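Lactaldehyde dehydrogenase (Escherichia coli, PDB 2IMP) catalyses the irreversible NAD+-dependent oxidation of L-lactaldehyde to L-lactate, and also oxidises glycolaldehyde, in the degradation of L-fucose and L-rhamnose. Local coordinates at residues Pro64-Glu67 against Arg68-Trp71; Ala258-Met261 against Asp262-Leu266; Val291-Gln294 against Lys295-Asp299; Asp395-Glu398 against Asp399-Met403. One frame throughout, in Å; residues are numbered along the deposited sequence.

Interaction 1: residues Pro64-Glu67 against Arg68-Trp71; sequences PAIE and RASW. With SO4 (sulfate ion), chain C.
Arg68 folds its guanidinium back against Ala65 on the first turn of helix 65-81, whose N-cap residue is Pro64. Ala65 CA lies over one face of the group, 3.7 Å above its plane and offset toward the rim, while Arg68 NH2 is 3.6 Å from Ala65 CB. The bend that brings it there is at chi3 (-62°), which turns the chain back toward the start of the helix. Ile66 CD1 comes no nearer than 4.5 Å to Ala69 CB, a loose apolar touch. Behind these side chains runs the helical ladder. Ala69 N donates to Ala65 O, Ser70 N to Ile66 O at 2.9 Å, and Trp71 N to Glu67 O at 3.2 Å, whereas the bond from Arg68 N to Pro64 O is weak. Trp71 CD1 also lies 3.2 Å from Glu67 O, and its indole meets Trp60 and Lys74, the latter by a cation-pi contact. Farther out, Arg68 NE donates to Leu168 O at the end of helix 155-168, and NH1 bonds weakly to Trp60 O; Pro64 and Ile66 pack on Asp130 of a second subunit. With an alanine at position 68, Leu168 O would probably lose this donor and a gap would open beside Ala65, weakening the tie between the two helices. On the outer side Ser70 OG, turned away from its own amide N (chi1 -175°), reaches a sulfate ion, probably from the crystallisation liquor, and donates to its O3 at 2.8 Å.

Interaction 2: residues Ala258-Met261 against Asp262-Leu266; sequences AIVM and DDADL
Val260, the last residue of strand 257-260, meets Ala264 through one methyl: its CG1 is 4.2 Å from Ala264 CB. A chi1 of -173° directs this branch to the side where the chain returns after the turn; Phe301 of helix 298-310 also packs on Val260. At Met261 the strand gives way to a type I beta turn that runs to Ala264. Met261 O takes the turn bond from Ala264 N at 3.2 Å, and the donor stands far out of the carbonyl plane, by 65°. The same oxygen lies 3.1 Å from Ala264 CB, so the carbonyl is covered by both the amide and the methyl of one residue. Met261 CB touches Asp263 OD1 at 3.3 Å, but the rest of the chain bends away at chi2 and chi3 and heads for Phe394. The Asp263 carboxylate ties the turn to the segment after strand 409-416: OD1 is hydrogen-bonded to Thr417 OG1 and OD2 accepts from Gln418 N. Past the turn, an inverse gamma turn is centred on Asp265, which is also the N-cap of helix 266-274, its OD1 accepting from Leu268 N. Strand 257-260, helix 266-274 and the parallel neighbouring strand 290-294 make a beta-alpha-beta crossover of the aldehyde dehydrogenase fold, and this turn is the link from its first strand to its helix.

Interaction 3: residues Val291-Gln294 against Lys295-Asp299; sequences VYVQ and KGIYD
Lys295 starts the turn that brings Ile297 and Tyr298 back to Gln294 O; its own carbonyl O accepts from Tyr298 N at 2.9 Å, and its side chain runs on toward Ala393 and Asp395. Ile297 makes the firmer of the two backbone bonds to the strand end: Ile297 N donates to Gln294 O at 3.2 Å, with the donor above the carbonyl plane by 35°. Its CG2 methyl covers the same oxygen and reaches Val293 CG1 at 4.1 Å. Tyr298 N also points to Gln294 O, at 2.9 Å, but the bend at hydrogen (122°) makes that bond weak. The Tyr298 ring lies alongside Val293. Pointing away from the residue's own N (chi1 -171°), it brings CD1 to 4.1 Å from Val293 CB and presents its edge, in plane, to Val293 O. Closer still, Val293 CG1 touches Tyr298 CA at 3.8 Å. Ala393 of strand 388-394 adds to the packing on Tyr298, and Phe301 covers Val293. With the carbonyl at the strand end accepting from Ile297 N and, weakly, from Tyr298 N, this turn carries strand 290-294, in the parallel part of its sheet, straight into helix 298-310, a beta-to-alpha connection.

Interaction 4: residues Asp395-Glu398 against Asp399-Met403; sequences DTLE and DAISM
Leu397 lays its isobutyl end over Ile401 one helical turn on, with Leu397 CG 3.7 Å from Ile401 CD1 and the two chains crossing obliquely. With chi1 at 179° CG stands opposite the backbone N, and from there it comes nearest to Ile401. Ile401 also shields the Leu397 carbonyl, with its CG1 3.3 Å from Leu397 O, while Ile401 N bonds to that oxygen at 2.9 Å and almost straight (175°). At the N-cap, Thr396 O accepts from Ala400 N at 3.2 Å and, weakly, from Asp399 N. Val422 and Lys425 of helix 420-429 pack on Leu397 from beyond. Cutting Leu397 back to an alanine is likely to leave Ile401 CD1 without its main partner in this turn and to open a gap toward helix 420-429. Among the acidic groups, Glu398 OE1 is paired with Lys425 in a salt bridge. Thr396 OG1 and Asp399 OD1 are modelled too close for their contact to be trusted. Lys295 packs on Asp395, whose OD2 lies 4.7 Å from Asp399 OD2, two like charges whose closeness would probably raise the proton affinity of one carboxylate, although the positive end of the helix dipole nearby is likely to offset part of the cost.

How the interactions relate
Interactions 2, 3 and 4 form one neighbourhood, whereas interaction 1 lies far off, its centre about 47 to 52 Å from theirs, beside a second subunit. Strands 257-260 and 290-294 are parallel neighbours, joined by Tyr292 N and Ala258 O at 2.7 Å, and the centres of interactions 2 and 3 are about 8 Å apart. Asp262 N and Gln294 OE1 also meet, probably by a hydrogen bond, though the modelled distance is too short to be trusted. Helix 397-405 of interaction 4 closes on both: Ile259 CD1 meets Ala400 CB at 3.8 Å, Met261 CE meets Leu397 CD1 at 3.9 Å, and Tyr292 CE2 packs on Met403 CB at 3.6 Å. All four contacts lie away from the lactate and NADH sites.

Interaction 1: residues Pro64-Glu67 against Arg68-Trp71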
loop_
_atom_site.group_PDB
_atom_site.type_symbol
_atom_site.label_atom_id
_atom_site.label_comp_id
_atom_site.label_asym_id
_atom_site.label_seq_id
_atom_site.Cartn_x
_atom_site.Cartn_y
_atom_site.Cartn_z
ATOM N N PRO A 64 -12.704 -4.072 -19.773
ATOM C CA PRO A 64 -12.619 -3.567 -18.398
ATOM C C PRO A 64 -12.302 -4.787 -17.504
ATOM O O PRO A 64 -12.769 -5.889 -17.791
ATOM C CB PRO A 64 -14.021 -3.020 -18.146
ATOM C CG PRO A 64 -14.441 -2.550 -19.519
ATOM C CD PRO A 64 -13.973 -3.680 -20.411
ATOM N N ALA A 65 -11.511 -4.589 -16.449
ATOM C CA ALA A 65 -11.148 -5.690 -15.567
ATOM C C ALA A 65 -12.344 -6.489 -15.003
ATOM O O ALA A 65 -12.287 -7.718 -14.902
ATOM C CB ALA A 65 -10.279 -5.177 -14.415
ATOM N N ILE A 66 -13.417 -5.793 -14.639
ATOM C CA ILE A 66 -14.570 -6.499 -14.101
ATOM C C ILE A 66 -15.163 -7.504 -15.111
ATOM O O ILE A 66 -15.719 -8.532 -14.726
ATOM C CB ILE A 66 -15.668 -5.520 -13.638
ATOM C CG1 ILE A 66 -16.771 -6.289 -12.897
ATOM C CG2 ILE A 66 -16.236 -4.752 -14.838
ATOM C CD1 ILE A 66 -16.374 -6.790 -11.523
ATOM N N GLU A 67 -15.030 -7.203 -16.401
ATOM C CA GLU A 67 -15.528 -8.127 -17.410
ATOM C C GLU A 67 -14.662 -9.396 -17.502
ATOM O O GLU A 67 -15.172 -10.482 -17.771
ATOM C CB GLU A 67 -15.648 -7.438 -18.774
ATOM C CG GLU A 67 -16.909 -6.579 -18.879
ATOM C CD GLU A 67 -17.010 -5.795 -20.180
ATOM O OE1 GLU A 67 -16.792 -6.386 -21.261
ATOM O OE2 GLU A 67 -17.326 -4.586 -20.116
ATOM N N ARG A 68 -13.360 -9.251 -17.273
ATOM C CA ARG A 68 -12.503 -10.423 -17.272
ATOM C C ARG A 68 -12.840 -11.278 -16.033
ATOM O O ARG A 68 -12.863 -12.509 -16.086
ATOM C CB ARG A 68 -11.021 -10.016 -17.279
ATOM C CG ARG A 68 -10.614 -9.251 -18.548
ATOM C CD ARG A 68 -9.108 -9.095 -18.666
ATOM N NE ARG A 68 -8.536 -8.315 -17.573
ATOM C CZ ARG A 68 -8.196 -7.033 -17.658
ATOM N NH1 ARG A 68 -8.366 -6.371 -18.793
ATOM N NH2 ARG A 68 -7.675 -6.414 -16.607
ATOM N N ALA A 69 -13.132 -10.593 -14.930
ATOM C CA ALA A 69 -13.529 -11.273 -13.711
ATOM C C ALA A 69 -14.823 -12.082 -13.947
ATOM O O ALA A 69 -14.966 -13.218 -13.485
ATOM C CB ALA A 69 -13.748 -10.260 -12.597
ATOM N N SER A 70 -15.756 -11.469 -14.668
ATOM C CA SER A 70 -17.009 -12.131 -14.993
ATOM C C SER A 70 -16.746 -13.461 -15.741
ATOM O O SER A 70 -17.370 -14.481 -15.460
ATOM C CB SER A 70 -17.882 -11.205 -15.843
ATOM O OG SER A 70 -19.152 -11.781 -16.073
ATOM N N TRP A 71 -15.806 -13.424 -16.682
ATOM C CA TRP A 71 -15.434 -14.626 -17.413
ATOM C C TRP A 71 -14.856 -15.705 -16.475
ATOM O O TRP A 71 -15.183 -16.890 -16.594
ATOM C CB TRP A 71 -14.412 -14.298 -18.511
ATOM C CG TRP A 71 -15.040 -13.733 -19.751
ATOM C CD1 TRP A 71 -14.862 -12.483 -20.275
ATOM C CD2 TRP A 71 -15.970 -14.398 -20.612
ATOM N NE1 TRP A 71 -15.623 -12.331 -21.411
ATOM C CE2 TRP A 71 -16.312 -13.490 -21.638
ATOM C CE3 TRP A 71 -16.547 -15.675 -20.612
ATOM C CZ2 TRP A 71 -17.210 -13.822 -22.658
ATOM C CZ3 TRP A 71 -17.440 -16.003 -21.626
ATOM C CH2 TRP A 71 -17.761 -15.080 -22.635
HETATM S S SO4 C . -20.555 -11.451 -12.739
HETATM O O1 SO4 C . -20.120 -12.777 -12.255
HETATM O O2 SO4 C . -19.392 -10.543 -12.799
HETATM O O3 SO4 C . -21.143 -11.585 -14.086
HETATM O O4 SO4 C . -21.564 -10.900 -11.814
#

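Interaction 2: residues Ala258-Met261 against Asp262-Leu266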
loop_
_atom_site.group_PDB
_atom_site.type_symbol
_atom_site.label_atom_id
_atom_site.label_comp_id
_atom_site.label_asym_id
_atom_site.label_seq_id
_atom_site.Cartn_x
_atom_site.Cartn_y
_atom_site.Cartn_z
ATOM N N ALA A 258 10.271 -29.685 10.151
ATOM C CA ALA A 258 9.376 -29.482 11.285
ATOM C C ALA A 258 10.122 -29.563 12.634
ATOM O O ALA A 258 10.840 -30.525 12.893
ATOM C CB ALA A 258 8.253 -30.512 11.251
ATOM N N ILE A 259 9.958 -28.543 13.468
ATOM C CA ILE A 259 10.616 -28.506 14.764
ATOM C C ILE A 259 9.673 -28.707 15.973
ATOM O O ILE A 259 8.787 -27.888 16.232
ATOM C CB ILE A 259 11.368 -27.176 14.963
ATOM C CG1 ILE A 259 12.415 -27.007 13.864
ATOM C CG2 ILE A 259 12.039 -27.148 16.331
ATOM C CD1 ILE A 259 13.142 -25.683 13.923
ATOM N N VAL A 260 9.883 -29.803 16.693
ATOM C CA VAL A 260 9.085 -30.122 17.870
ATOM C C VAL A 260 9.845 -29.875 19.193
ATOM O O VAL A 260 10.752 -30.626 19.538
ATOM C CB VAL A 260 8.638 -31.602 17.849
ATOM C CG1 VAL A 260 7.668 -31.871 18.998
ATOM C CG2 VAL A 260 8.004 -31.937 16.505
ATOM N N MET A 261 9.479 -28.818 19.907
ATOM C CA MET A 261 10.126 -28.505 21.175
ATOM C C MET A 261 9.598 -29.358 22.350
ATOM O O MET A 261 8.560 -30.007 22.231
ATOM C CB MET A 261 9.947 -27.020 21.498
ATOM C CG MET A 261 10.504 -26.085 20.436
ATOM S SD MET A 261 12.244 -26.395 20.063
ATOM C CE MET A 261 13.026 -25.545 21.436
ATOM N N ASP A 262 10.320 -29.367 23.465
ATOM C CA ASP A 262 9.872 -30.144 24.614
ATOM C C ASP A 262 8.529 -29.649 25.180
ATOM O O ASP A 262 7.665 -30.446 25.540
ATOM C CB ASP A 262 10.926 -30.132 25.731
ATOM C CG ASP A 262 12.184 -30.913 25.367
ATOM O OD1 ASP A 262 12.071 -31.941 24.665
ATOM O OD2 ASP A 262 13.283 -30.505 25.797
ATOM N N ASP A 263 8.377 -28.330 25.238
ATOM C CA ASP A 263 7.160 -27.710 25.744
ATOM C C ASP A 263 6.033 -27.662 24.700
ATOM O O ASP A 263 5.132 -26.830 24.779
ATOM C CB ASP A 263 7.463 -26.283 26.201
ATOM C CG ASP A 263 7.646 -25.330 25.035
ATOM O OD1 ASP A 263 8.301 -25.726 24.048
ATOM O OD2 ASP A 263 7.141 -24.190 25.105
ATOM N N ALA A 264 6.100 -28.563 23.730
ATOM C CA ALA A 264 5.108 -28.605 22.671
ATOM C C ALA A 264 3.923 -29.547 22.911
ATOM O O ALA A 264 4.081 -30.632 23.470
ATOM C CB ALA A 264 5.778 -28.974 21.358
ATOM N N ASP A 265 2.742 -29.110 22.489
ATOM C CA ASP A 265 1.555 -29.933 22.608
ATOM C C ASP A 265 1.734 -31.230 21.793
ATOM O O ASP A 265 1.412 -31.272 20.607
ATOM C CB ASP A 265 0.338 -29.158 22.089
ATOM C CG ASP A 265 -0.969 -29.899 22.306
ATOM O OD1 ASP A 265 -1.101 -31.048 21.836
ATOM O OD2 ASP A 265 -1.873 -29.320 22.946
ATOM N N LEU A 266 2.281 -32.258 22.438
ATOM C CA LEU A 266 2.530 -33.536 21.784
ATOM C C LEU A 266 1.392 -34.035 20.875
ATOM O O LEU A 266 1.632 -34.436 19.737
ATOM C CB LEU A 266 2.854 -34.608 22.831
ATOM C CG LEU A 266 3.159 -36.010 22.292
ATOM C CD1 LEU A 266 4.241 -35.935 21.221
ATOM C CD2 LEU A 266 3.606 -36.909 23.438
#

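Interaction 3: residues Val291-Gln294 against Lys295-Asp299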
loop_
_atom_site.group_PDB
_atom_site.type_symbol
_atom_site.label_atom_id
_atom_site.label_comp_id
_atom_site.label_asym_id
_atom_site.label_seq_id
_atom_site.Cartn_x
_atom_site.Cartn_y
_atom_site.Cartn_z
ATOM N N VAL A 291 11.847 -34.127 10.147
ATOM C CA VAL A 291 11.357 -33.900 11.494
ATOM C C VAL A 291 12.436 -33.812 12.595
ATOM O O VAL A 291 13.138 -34.785 12.871
ATOM C CB VAL A 291 10.337 -34.995 11.883
ATOM C CG1 VAL A 291 9.651 -34.630 13.181
ATOM C CG2 VAL A 291 9.316 -35.171 10.770
ATOM N N TYR A 292 12.552 -32.636 13.204
ATOM C CA TYR A 292 13.506 -32.422 14.280
ATOM C C TYR A 292 12.825 -32.394 15.661
ATOM O O TYR A 292 11.987 -31.533 15.932
ATOM C CB TYR A 292 14.284 -31.119 14.063
ATOM C CG TYR A 292 15.024 -31.070 12.745
ATOM C CD1 TYR A 292 14.391 -30.629 11.585
ATOM C CD2 TYR A 292 16.342 -31.520 12.646
ATOM C CE1 TYR A 292 15.046 -30.638 10.357
ATOM C CE2 TYR A 292 17.008 -31.536 11.420
ATOM C CZ TYR A 292 16.351 -31.094 10.281
ATOM O OH TYR A 292 16.989 -31.121 9.062
ATOM N N VAL A 293 13.188 -33.351 16.511
ATOM C CA VAL A 293 12.611 -33.458 17.847
ATOM C C VAL A 293 13.657 -33.375 18.974
ATOM O O VAL A 293 14.628 -34.129 18.961
ATOM C CB VAL A 293 11.868 -34.798 17.994
ATOM C CG1 VAL A 293 11.061 -34.813 19.281
ATOM C CG2 VAL A 293 10.982 -35.034 16.781
ATOM N N GLN A 294 13.471 -32.481 19.942
ATOM C CA GLN A 294 14.465 -32.415 21.000
ATOM C C GLN A 294 14.348 -33.504 22.080
ATOM O O GLN A 294 13.270 -34.040 22.334
ATOM C CB GLN A 294 14.517 -31.027 21.654
ATOM C CG GLN A 294 13.271 -30.535 22.336
ATOM C CD GLN A 294 13.541 -29.252 23.108
ATOM O OE1 GLN A 294 12.624 -28.610 23.621
ATOM N NE2 GLN A 294 14.813 -28.877 23.197
ATOM N N LYS A 295 15.491 -33.817 22.677
ATOM C CA LYS A 295 15.626 -34.838 23.710
ATOM C C LYS A 295 14.474 -34.922 24.743
ATOM O O LYS A 295 13.785 -35.935 24.844
ATOM C CB LYS A 295 16.947 -34.621 24.453
ATOM C CG LYS A 295 18.143 -34.316 23.550
ATOM C CD LYS A 295 18.516 -35.494 22.663
ATOM C CE LYS A 295 19.781 -35.199 21.866
ATOM N NZ LYS A 295 20.254 -36.389 21.101
ATOM N N GLY A 296 14.296 -33.847 25.502
ATOM C CA GLY A 296 13.265 -33.806 26.523
ATOM C C GLY A 296 11.971 -34.539 26.223
ATOM O O GLY A 296 11.410 -35.183 27.108
ATOM N N ILE A 297 11.493 -34.449 24.986
ATOM C CA ILE A 297 10.242 -35.096 24.609
ATOM C C ILE A 297 10.381 -36.169 23.502
ATOM O O ILE A 297 9.402 -36.795 23.102
ATOM C CB ILE A 297 9.201 -34.032 24.162
ATOM C CG1 ILE A 297 7.825 -34.678 23.976
ATOM C CG2 ILE A 297 9.655 -33.368 22.862
ATOM C CD1 ILE A 297 6.743 -33.695 23.584
ATOM N N TYR A 298 11.609 -36.368 23.034
ATOM C CA TYR A 298 11.892 -37.340 21.983
ATOM C C TYR A 298 11.115 -38.672 22.095
ATOM O O TYR A 298 10.249 -38.964 21.270
ATOM C CB TYR A 298 13.390 -37.642 21.943
ATOM C CG TYR A 298 13.813 -38.463 20.743
ATOM C CD1 TYR A 298 14.121 -37.852 19.526
ATOM C CD2 TYR A 298 13.888 -39.849 20.818
ATOM C CE1 TYR A 298 14.495 -38.608 18.414
ATOM C CE2 TYR A 298 14.257 -40.613 19.712
ATOM C CZ TYR A 298 14.559 -39.988 18.516
ATOM O OH TYR A 298 14.924 -40.748 17.430
ATOM N N ASP A 299 11.441 -39.461 23.118
ATOM C CA ASP A 299 10.790 -40.749 23.332
ATOM C C ASP A 299 9.256 -40.727 23.225
ATOM O O ASP A 299 8.667 -41.535 22.513
ATOM C CB ASP A 299 11.205 -41.322 24.684
ATOM C CG ASP A 299 12.652 -41.756 24.703
ATOM O OD1 ASP A 299 13.046 -42.555 23.823
ATOM O OD2 ASP A 299 13.393 -41.303 25.598
#

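Interaction 4: residues Asp395-Glu398 against Asp399-Met403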
loop_
_atom_site.group_PDB
_atom_site.type_symbol
_atom_site.label_atom_id
_atom_site.label_comp_id
_atom_site.label_asym_id
_atom_site.label_seq_id
_atom_site.Cartn_x
_atom_site.Cartn_y
_atom_site.Cartn_z
ATOM N N ASP A 395 19.337 -30.765 20.879
ATOM C CA ASP A 395 19.364 -30.249 22.238
ATOM C C ASP A 395 18.776 -28.831 22.405
ATOM O O ASP A 395 17.895 -28.613 23.238
ATOM C CB ASP A 395 20.801 -30.272 22.775
ATOM C CG ASP A 395 21.362 -31.685 22.885
ATOM O OD1 ASP A 395 20.825 -32.483 23.686
ATOM O OD2 ASP A 395 22.338 -32.002 22.171
ATOM N N THR A 396 19.260 -27.882 21.610
ATOM C CA THR A 396 18.765 -26.517 21.717
ATOM C C THR A 396 18.060 -25.955 20.459
ATOM O O THR A 396 18.259 -26.443 19.344
ATOM C CB THR A 396 19.901 -25.547 22.098
ATOM O OG1 THR A 396 20.863 -25.498 21.039
ATOM C CG2 THR A 396 20.584 -26.009 23.375
ATOM N N LEU A 397 17.230 -24.939 20.671
ATOM C CA LEU A 397 16.518 -24.305 19.577
ATOM C C LEU A 397 17.465 -23.908 18.435
ATOM O O LEU A 397 17.158 -24.100 17.258
ATOM C CB LEU A 397 15.783 -23.060 20.077
ATOM C CG LEU A 397 15.011 -22.264 19.021
ATOM C CD1 LEU A 397 13.883 -23.116 18.467
ATOM C CD2 LEU A 397 14.460 -20.986 19.637
ATOM N N GLU A 398 18.617 -23.360 18.813
ATOM C CA GLU A 398 19.613 -22.948 17.842
ATOM C C GLU A 398 20.083 -24.100 16.942
ATOM O O GLU A 398 20.339 -23.896 15.757
ATOM C CB GLU A 398 20.809 -22.306 18.552
ATOM C CG GLU A 398 20.513 -20.924 19.141
ATOM C CD GLU A 398 19.584 -20.962 20.348
ATOM O OE1 GLU A 398 19.098 -19.880 20.752
ATOM O OE2 GLU A 398 19.344 -22.060 20.901
ATOM N N ASP A 399 20.185 -25.296 17.518
ATOM C CA ASP A 399 20.579 -26.480 16.758
ATOM C C ASP A 399 19.520 -26.824 15.692
ATOM O O ASP A 399 19.833 -27.073 14.525
ATOM C CB ASP A 399 20.733 -27.697 17.686
ATOM C CG ASP A 399 21.867 -27.545 18.685
ATOM O OD1 ASP A 399 22.053 -26.428 19.207
ATOM O OD2 ASP A 399 22.560 -28.552 18.968
ATOM N N ALA A 400 18.266 -26.836 16.135
ATOM C CA ALA A 400 17.143 -27.124 15.259
ATOM C C ALA A 400 16.999 -26.088 14.124
ATOM O O ALA A 400 16.856 -26.447 12.956
ATOM C CB ALA A 400 15.862 -27.189 16.074
ATOM N N ILE A 401 17.040 -24.811 14.488
ATOM C CA ILE A 401 16.941 -23.747 13.499
ATOM C C ILE A 401 18.087 -23.825 12.479
ATOM O O ILE A 401 17.881 -23.680 11.274
ATOM C CB ILE A 401 16.974 -22.355 14.172
ATOM C CG1 ILE A 401 15.711 -22.155 15.010
ATOM C CG2 ILE A 401 17.087 -21.262 13.117
ATOM C CD1 ILE A 401 15.656 -20.820 15.711
ATOM N N SER A 402 19.286 -24.072 12.995
ATOM C CA SER A 402 20.473 -24.192 12.169
ATOM C C SER A 402 20.403 -25.375 11.187
ATOM O O SER A 402 20.810 -25.251 10.033
ATOM C CB SER A 402 21.708 -24.333 13.055
ATOM O OG SER A 402 22.866 -24.497 12.265
ATOM N N MET A 403 19.886 -26.510 11.657
ATOM C CA MET A 403 19.747 -27.683 10.801
ATOM C C MET A 403 18.618 -27.527 9.765
ATOM O O MET A 403 18.736 -27.982 8.626
ATOM C CB MET A 403 19.513 -28.940 11.647
ATOM C CG MET A 403 20.732 -29.357 12.463
ATOM S SD MET A 403 20.550 -30.954 13.288
ATOM C CE MET A 403 19.816 -30.441 14.816
#